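Local coordinates for citryl-spermidine/3,4-dihydroxybenzoyl-citryl-spermidine:spermidine ligase (Bacillus anthracis, PDB 3TO3), which catalyses the ATP-dependent condensation of spermidine with citryl-spermidine intermediates, a ligation step in the biosynthesis of the siderophore petrobactin, at residues Arg26-Glu38 with Leu157-Ala169. Residues are numbered along the deposited sequence; the frame is centred on the assembly and turned at random.
Sequences RVLRQLVESLIYE and LIDGHPYHPSYKA. With ATP (adenosine-5'-triphosphate), chain E.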
loop_
_atom_site.group_PDB
_atom_site.type_symbol
_atom_site.label_atom_id
_atom_site.label_comp_id
_atom_site.label_asym_id
_atom_site.label_seq_id
_atom_site.Cartn_x
_atom_site.Cartn_y
_atom_site.Cartn_z
ATOM N N ARG B 26 -22.751 -12.626 2.913
ATOM C CA ARG B 26 -23.304 -11.473 2.228
ATOM C C ARG B 26 -22.395 -11.042 1.062
ATOM O O ARG B 26 -22.874 -10.778 -0.050
ATOM C CB ARG B 26 -23.529 -10.314 3.191
ATOM C CG ARG B 26 -23.940 -9.023 2.490
ATOM C CD ARG B 26 -23.886 -7.799 3.394
ATOM N NE ARG B 26 -23.983 -6.613 2.558
ATOM C CZ ARG B 26 -23.897 -5.354 2.978
ATOM N NH1 ARG B 26 -23.734 -5.071 4.279
ATOM N NH2 ARG B 26 -23.998 -4.360 2.088
ATOM N N VAL B 27 -21.089 -10.999 1.311
ATOM C CA VAL B 27 -20.157 -10.527 0.306
ATOM C C VAL B 27 -20.098 -11.488 -0.867
ATOM O O VAL B 27 -20.030 -11.065 -2.009
ATOM C CB VAL B 27 -18.748 -10.273 0.897
ATOM C CG1 VAL B 27 -17.726 -10.112 -0.210
ATOM C CG2 VAL B 27 -18.758 -9.021 1.801
ATOM N N LEU B 28 -20.150 -12.788 -0.590
ATOM C CA LEU B 28 -20.262 -13.754 -1.662
ATOM C C LEU B 28 -21.564 -13.569 -2.454
ATOM O O LEU B 28 -21.566 -13.627 -3.682
ATOM C CB LEU B 28 -20.181 -15.178 -1.122
ATOM C CG LEU B 28 -18.772 -15.692 -0.908
ATOM C CD1 LEU B 28 -18.844 -17.034 -0.192
ATOM C CD2 LEU B 28 -18.143 -15.847 -2.269
ATOM N N ARG B 29 -22.664 -13.342 -1.747
ATOM C CA ARG B 29 -23.953 -13.183 -2.405
ATOM C C ARG B 29 -23.928 -11.997 -3.389
ATOM O O ARG B 29 -24.331 -12.137 -4.555
ATOM C CB ARG B 29 -25.079 -13.053 -1.365
ATOM C CG ARG B 29 -26.433 -12.734 -1.957
ATOM C CD ARG B 29 -27.537 -12.673 -0.879
ATOM N NE ARG B 29 -27.341 -11.558 0.062
ATOM C CZ ARG B 29 -27.380 -10.262 -0.270
ATOM N NH1 ARG B 29 -27.599 -9.895 -1.525
ATOM N NH2 ARG B 29 -27.185 -9.320 0.647
ATOM N N GLN B 30 -23.438 -10.844 -2.931
ATOM C CA GLN B 30 -23.458 -9.654 -3.774
ATOM C C GLN B 30 -22.489 -9.915 -4.942
ATOM O O GLN B 30 -22.810 -9.602 -6.087
ATOM C CB GLN B 30 -23.138 -8.360 -2.989
ATOM C CG GLN B 30 -24.195 -8.049 -1.876
ATOM C CD GLN B 30 -24.020 -6.692 -1.170
ATOM O OE1 GLN B 30 -24.712 -6.398 -0.177
ATOM N NE2 GLN B 30 -23.128 -5.846 -1.699
ATOM N N LEU B 31 -21.356 -10.570 -4.663
ATOM C CA LEU B 31 -20.403 -10.924 -5.735
ATOM C C LEU B 31 -21.055 -11.769 -6.843
ATOM O O LEU B 31 -20.969 -11.434 -8.015
ATOM C CB LEU B 31 -19.164 -11.638 -5.190
ATOM C CG LEU B 31 -18.080 -12.125 -6.172
ATOM C CD1 LEU B 31 -17.470 -10.990 -6.992
ATOM C CD2 LEU B 31 -16.980 -12.833 -5.401
ATOM N N VAL B 32 -21.711 -12.861 -6.464
ATOM C CA VAL B 32 -22.240 -13.757 -7.451
ATOM C C VAL B 32 -23.363 -13.048 -8.221
ATOM O O VAL B 32 -23.409 -13.110 -9.442
ATOM C CB VAL B 32 -22.672 -15.126 -6.817
ATOM C CG1 VAL B 32 -23.390 -15.995 -7.834
ATOM C CG2 VAL B 32 -21.430 -15.872 -6.259
ATOM N N GLU B 33 -24.228 -12.335 -7.506
ATOM C CA GLU B 33 -25.284 -11.536 -8.132
ATOM C C GLU B 33 -24.759 -10.637 -9.217
ATOM O O GLU B 33 -25.315 -10.593 -10.318
ATOM C CB GLU B 33 -26.064 -10.702 -7.098
ATOM C CG GLU B 33 -26.910 -11.579 -6.191
ATOM C CD GLU B 33 -27.658 -10.819 -5.087
ATOM O OE1 GLU B 33 -27.489 -9.574 -4.959
ATOM O OE2 GLU B 33 -28.430 -11.487 -4.340
ATOM N N SER B 34 -23.679 -9.923 -8.936
ATOM C CA SER B 34 -23.199 -8.990 -9.952
ATOM C C SER B 34 -22.407 -9.686 -11.073
ATOM O O SER B 34 -22.452 -9.223 -12.213
ATOM C CB SER B 34 -22.437 -7.789 -9.362
ATOM O OG SER B 34 -21.211 -8.191 -8.804
ATOM N N LEU B 35 -21.719 -10.794 -10.774
ATOM C CA LEU B 35 -21.008 -11.515 -11.847
ATOM C C LEU B 35 -22.020 -12.098 -12.856
ATOM O O LEU B 35 -21.810 -12.030 -14.053
ATOM C CB LEU B 35 -20.098 -12.612 -11.299
ATOM C CG LEU B 35 -18.887 -12.187 -10.452
ATOM C CD1 LEU B 35 -18.245 -13.405 -9.851
ATOM C CD2 LEU B 35 -17.885 -11.436 -11.280
ATOM N N ILE B 36 -23.136 -12.632 -12.364
ATOM C CA ILE B 36 -24.157 -13.141 -13.249
ATOM C C ILE B 36 -24.917 -11.992 -13.914
ATOM O O ILE B 36 -25.079 -11.988 -15.131
ATOM C CB ILE B 36 -25.140 -14.032 -12.527
ATOM C CG1 ILE B 36 -24.413 -15.151 -11.806
ATOM C CG2 ILE B 36 -26.185 -14.621 -13.502
ATOM C CD1 ILE B 36 -25.376 -16.002 -10.976
ATOM N N TYR B 37 -25.354 -11.010 -13.127
ATOM C CA TYR B 37 -26.122 -9.897 -13.681
ATOM C C TYR B 37 -25.390 -9.235 -14.865
ATOM O O TYR B 37 -25.993 -8.951 -15.869
ATOM C CB TYR B 37 -26.419 -8.828 -12.617
ATOM C CG TYR B 37 -27.345 -7.692 -13.072
ATOM C CD1 TYR B 37 -28.559 -7.959 -13.734
ATOM C CD2 TYR B 37 -27.019 -6.368 -12.827
ATOM C CE1 TYR B 37 -29.386 -6.943 -14.141
ATOM C CE2 TYR B 37 -27.856 -5.341 -13.210
ATOM C CZ TYR B 37 -29.034 -5.636 -13.867
ATOM O OH TYR B 37 -29.858 -4.617 -14.248
ATOM N N GLU B 38 -24.106 -8.960 -14.727
ATOM C CA GLU B 38 -23.401 -8.190 -15.757
ATOM C C GLU B 38 -22.905 -9.117 -16.868
ATOM O O GLU B 38 -22.266 -8.678 -17.800
ATOM C CB GLU B 38 -22.209 -7.439 -15.144
ATOM C CG GLU B 38 -22.605 -6.433 -14.113
ATOM C CD GLU B 38 -21.433 -5.637 -13.514
ATOM O OE1 GLU B 38 -20.306 -5.629 -14.084
ATOM O OE2 GLU B 38 -21.658 -5.006 -12.447
ATOM N N LEU B 157 -26.365 3.501 10.150
ATOM C CA LEU B 157 -26.541 2.581 9.040
ATOM C C LEU B 157 -25.137 2.207 8.647
ATOM O O LEU B 157 -24.436 2.933 7.938
ATOM C CB LEU B 157 -27.171 3.274 7.833
ATOM C CG LEU B 157 -28.396 4.156 7.966
ATOM C CD1 LEU B 157 -28.531 4.923 6.652
ATOM C CD2 LEU B 157 -29.620 3.316 8.277
ATOM N N ILE B 158 -24.771 1.012 9.049
ATOM C CA ILE B 158 -23.423 0.536 8.845
ATOM C C ILE B 158 -23.312 -0.419 7.659
ATOM O O ILE B 158 -22.256 -0.979 7.423
ATOM C CB ILE B 158 -22.852 -0.058 10.145
ATOM C CG1 ILE B 158 -23.539 -1.398 10.458
ATOM C CG2 ILE B 158 -22.979 1.000 11.319
ATOM C CD1 ILE B 158 -22.925 -2.097 11.624
ATOM N N ASP B 159 -24.405 -0.649 6.940
ATOM C CA ASP B 159 -24.389 -1.742 5.959
ATOM C C ASP B 159 -23.618 -1.439 4.673
ATOM O O ASP B 159 -23.039 -2.341 4.055
ATOM C CB ASP B 159 -25.804 -2.282 5.679
ATOM C CG ASP B 159 -26.340 -3.158 6.838
ATOM O OD1 ASP B 159 -25.521 -3.866 7.473
ATOM O OD2 ASP B 159 -27.568 -3.121 7.121
ATOM N N GLY B 160 -23.573 -0.169 4.281
ATOM C CA GLY B 160 -22.877 0.173 3.057
ATOM C C GLY B 160 -23.653 -0.338 1.857
ATOM O O GLY B 160 -24.846 -0.652 1.927
ATOM N N HIS B 161 -22.964 -0.442 0.743
ATOM C CA HIS B 161 -23.621 -0.644 -0.529
ATOM C C HIS B 161 -24.176 -2.060 -0.721
ATOM O O HIS B 161 -23.487 -3.046 -0.480
ATOM C CB HIS B 161 -22.641 -0.302 -1.647
ATOM C CG HIS B 161 -23.300 0.245 -2.861
ATOM N ND1 HIS B 161 -23.970 -0.559 -3.762
ATOM C CD2 HIS B 161 -23.406 1.518 -3.326
ATOM C CE1 HIS B 161 -24.459 0.199 -4.731
ATOM N NE2 HIS B 161 -24.132 1.463 -4.492
ATOM N N PRO B 162 -25.449 -2.137 -1.120
ATOM C CA PRO B 162 -26.266 -3.331 -1.445
ATOM C C PRO B 162 -25.893 -4.004 -2.797
ATOM O O PRO B 162 -26.306 -5.142 -3.071
ATOM C CB PRO B 162 -27.716 -2.789 -1.427
ATOM C CG PRO B 162 -27.543 -1.300 -1.882
ATOM C CD PRO B 162 -26.172 -0.860 -1.360
ATOM N N TYR B 163 -25.160 -3.284 -3.648
ATOM C CA TYR B 163 -24.712 -3.847 -4.919
ATOM C C TYR B 163 -23.238 -4.238 -4.935
ATOM O O TYR B 163 -22.912 -5.425 -5.115
ATOM C CB TYR B 163 -24.993 -2.905 -6.070
ATOM C CG TYR B 163 -24.680 -3.524 -7.396
ATOM C CD1 TYR B 163 -25.669 -4.169 -8.120
ATOM C CD2 TYR B 163 -23.392 -3.468 -7.934
ATOM C CE1 TYR B 163 -25.391 -4.739 -9.343
ATOM C CE2 TYR B 163 -23.110 -4.040 -9.151
ATOM C CZ TYR B 163 -24.114 -4.675 -9.856
ATOM O OH TYR B 163 -23.870 -5.247 -11.077
ATOM N N HIS B 164 -22.356 -3.247 -4.770
ATOM C CA HIS B 164 -20.908 -3.475 -4.885
ATOM C C HIS B 164 -20.457 -4.556 -3.925
ATOM O O HIS B 164 -20.598 -4.402 -2.721
ATOM C CB HIS B 164 -20.087 -2.202 -4.605
ATOM C CG HIS B 164 -20.236 -1.145 -5.646
ATOM N ND1 HIS B 164 -19.807 -1.318 -6.945
ATOM C CD2 HIS B 164 -20.737 0.114 -5.576
ATOM C CE1 HIS B 164 -20.048 -0.214 -7.632
ATOM N NE2 HIS B 164 -20.603 0.672 -6.825
ATOM N N PRO B 165 -19.895 -5.653 -4.460
ATOM C CA PRO B 165 -19.482 -6.724 -3.544
ATOM C C PRO B 165 -18.370 -6.312 -2.566
ATOM O O PRO B 165 -18.384 -6.801 -1.427
ATOM C CB PRO B 165 -19.092 -7.875 -4.477
ATOM C CG PRO B 165 -18.991 -7.257 -5.854
ATOM C CD PRO B 165 -19.899 -6.092 -5.867
ATOM N N SER B 166 -17.443 -5.429 -2.926
ATOM C CA SER B 166 -16.673 -4.913 -1.808
ATOM C C SER B 166 -17.092 -3.464 -1.465
ATOM O O SER B 166 -16.563 -2.489 -2.024
ATOM C CB SER B 166 -15.185 -4.965 -2.173
ATOM O OG SER B 166 -14.955 -4.230 -3.351
ATOM N N TYR B 167 -17.936 -3.350 -0.443
ATOM C CA TYR B 167 -18.527 -2.085 -0.019
ATOM C C TYR B 167 -17.820 -1.410 1.152
ATOM O O TYR B 167 -18.169 -0.301 1.545
ATOM C CB TYR B 167 -19.999 -2.359 0.371
ATOM C CG TYR B 167 -20.219 -3.585 1.278
ATOM C CD1 TYR B 167 -20.061 -3.494 2.659
ATOM C CD2 TYR B 167 -20.540 -4.830 0.751
ATOM C CE1 TYR B 167 -20.247 -4.595 3.495
ATOM C CE2 TYR B 167 -20.732 -5.946 1.582
ATOM C CZ TYR B 167 -20.585 -5.810 2.957
ATOM O OH TYR B 167 -20.754 -6.883 3.800
ATOM N N LYS B 168 -16.980 -2.191 1.811
ATOM C CA LYS B 168 -16.049 -1.838 2.894
ATOM C C LYS B 168 -14.505 -1.809 2.763
ATOM O O LYS B 168 -13.827 -1.905 3.788
ATOM C CB LYS B 168 -16.534 -2.351 4.253
ATOM C CG LYS B 168 -16.656 -1.225 5.278
ATOM C CD LYS B 168 -17.492 -1.681 6.465
ATOM C CE LYS B 168 -18.903 -1.127 6.374
ATOM N NZ LYS B 168 -19.713 -1.549 7.526
ATOM N N ALA B 169 -13.949 -1.938 1.570
ATOM C CA ALA B 169 -12.522 -2.276 1.450
ATOM C C ALA B 169 -11.595 -1.456 2.338
ATOM O O ALA B 169 -10.769 -2.028 3.082
ATOM C CB ALA B 169 -12.071 -2.184 0.012
HETATM P PB ATP E . -18.506 11.254 -1.099
HETATM O O1B ATP E . -17.313 11.457 -0.200
HETATM O O2B ATP E . -18.156 11.670 -2.504
HETATM O O3B ATP E . -19.726 12.079 -0.548
HETATM P PA ATP E . -18.023 8.624 -1.593
HETATM O O1A ATP E . -16.581 9.063 -1.431
HETATM O O2A ATP E . -18.373 8.275 -3.035
HETATM O O3A ATP E . -18.966 9.759 -1.105
HETATM O "O5'" ATP E . -18.225 7.362 -0.680
HETATM C "C5'" ATP E . -19.450 7.087 -0.112
HETATM C "C4'" ATP E . -19.654 5.760 0.362
HETATM O "O4'" ATP E . -21.093 5.495 0.486
HETATM C "C3'" ATP E . -19.138 4.772 -0.613
HETATM O "O3'" ATP E . -18.173 3.989 -0.024
HETATM C "C2'" ATP E . -20.313 3.970 -0.999
HETATM O "O2'" ATP E . -19.971 2.662 -1.190
HETATM C "C1'" ATP E . -21.211 4.139 0.178
HETATM N N9 ATP E . -22.579 3.740 -0.019
HETATM C C8 ATP E . -23.248 2.914 0.804
HETATM N N7 ATP E . -24.488 2.767 0.320
HETATM C C5 ATP E . -24.620 3.503 -0.806
HETATM C C6 ATP E . -25.683 3.715 -1.697
HETATM N N6 ATP E . -26.941 3.062 -1.465
HETATM N N1 ATP E . -25.498 4.531 -2.760
HETATM C C2 ATP E . -24.307 5.133 -2.962
HETATM N N3 ATP E . -23.264 4.946 -2.123
HETATM C C4 ATP E . -23.389 4.138 -1.037
HETATM O O HOH W 1 -24.485 -7.328 -6.458
#
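The guanidinium of Arg26 lies flat over one face of the Tyr167 ring, planes 12° apart, with CZ of Arg26 3.7 Å from the ring centroid in a cation-pi stack. Arginine suits the place because its N-H groups all point outward in the plane, so the face can stack while the edge bonds. With CG anti to the backbone N (chi1 173°) and the chain extended to NE, the side chain reaches from the helix to the loop. End-on, NH1 and NH2 both grip the carbonyl oxygen of Asp159, NH1 at 2.8 Å from Asp159 O; side-on, NE and NH2 hold OE1 of Gln30 from one face of its amide. The two grips, both near the guanidinium plane, together fix its rotation over the tyrosine. Tyr167 is itself anchored through its hydroxyl to Asp132 of helix 115-138. Gln30, one helical turn after Arg26, uses both ends of its amide: while OE1 accepts from the arginine, NE2 donates to His161 O at 3.1 Å, with an N-H...O angle of 159°. Helix 18-37 thus backs the irregular loop of the IucA/IucC synthetase that carries Gly160, His161 and Pro162 to the ATP pocket. Gly160 has a positive phi, and a CB there would also be crowded by Tyr167 CD1; its carbonyl carbon lies 3.4 Å from C8 of the adenine. On Leu31, the short Pro165 ring sets CB against the helix backbone N and CA, the two CB atoms 3.8 Å apart. A water donates to both Gln30 O and Tyr163 O. The Tyr163 ring brings CZ and OH against Ser34 CB, and its long side chain with a polar end suits the reach to Glu38: the hydroxyl donates to the anti lone pair of Glu38 OE2 at 2.6 Å, carboxylate and ring nearly coplanar; the backbone N of Thr573 also binds that oxygen.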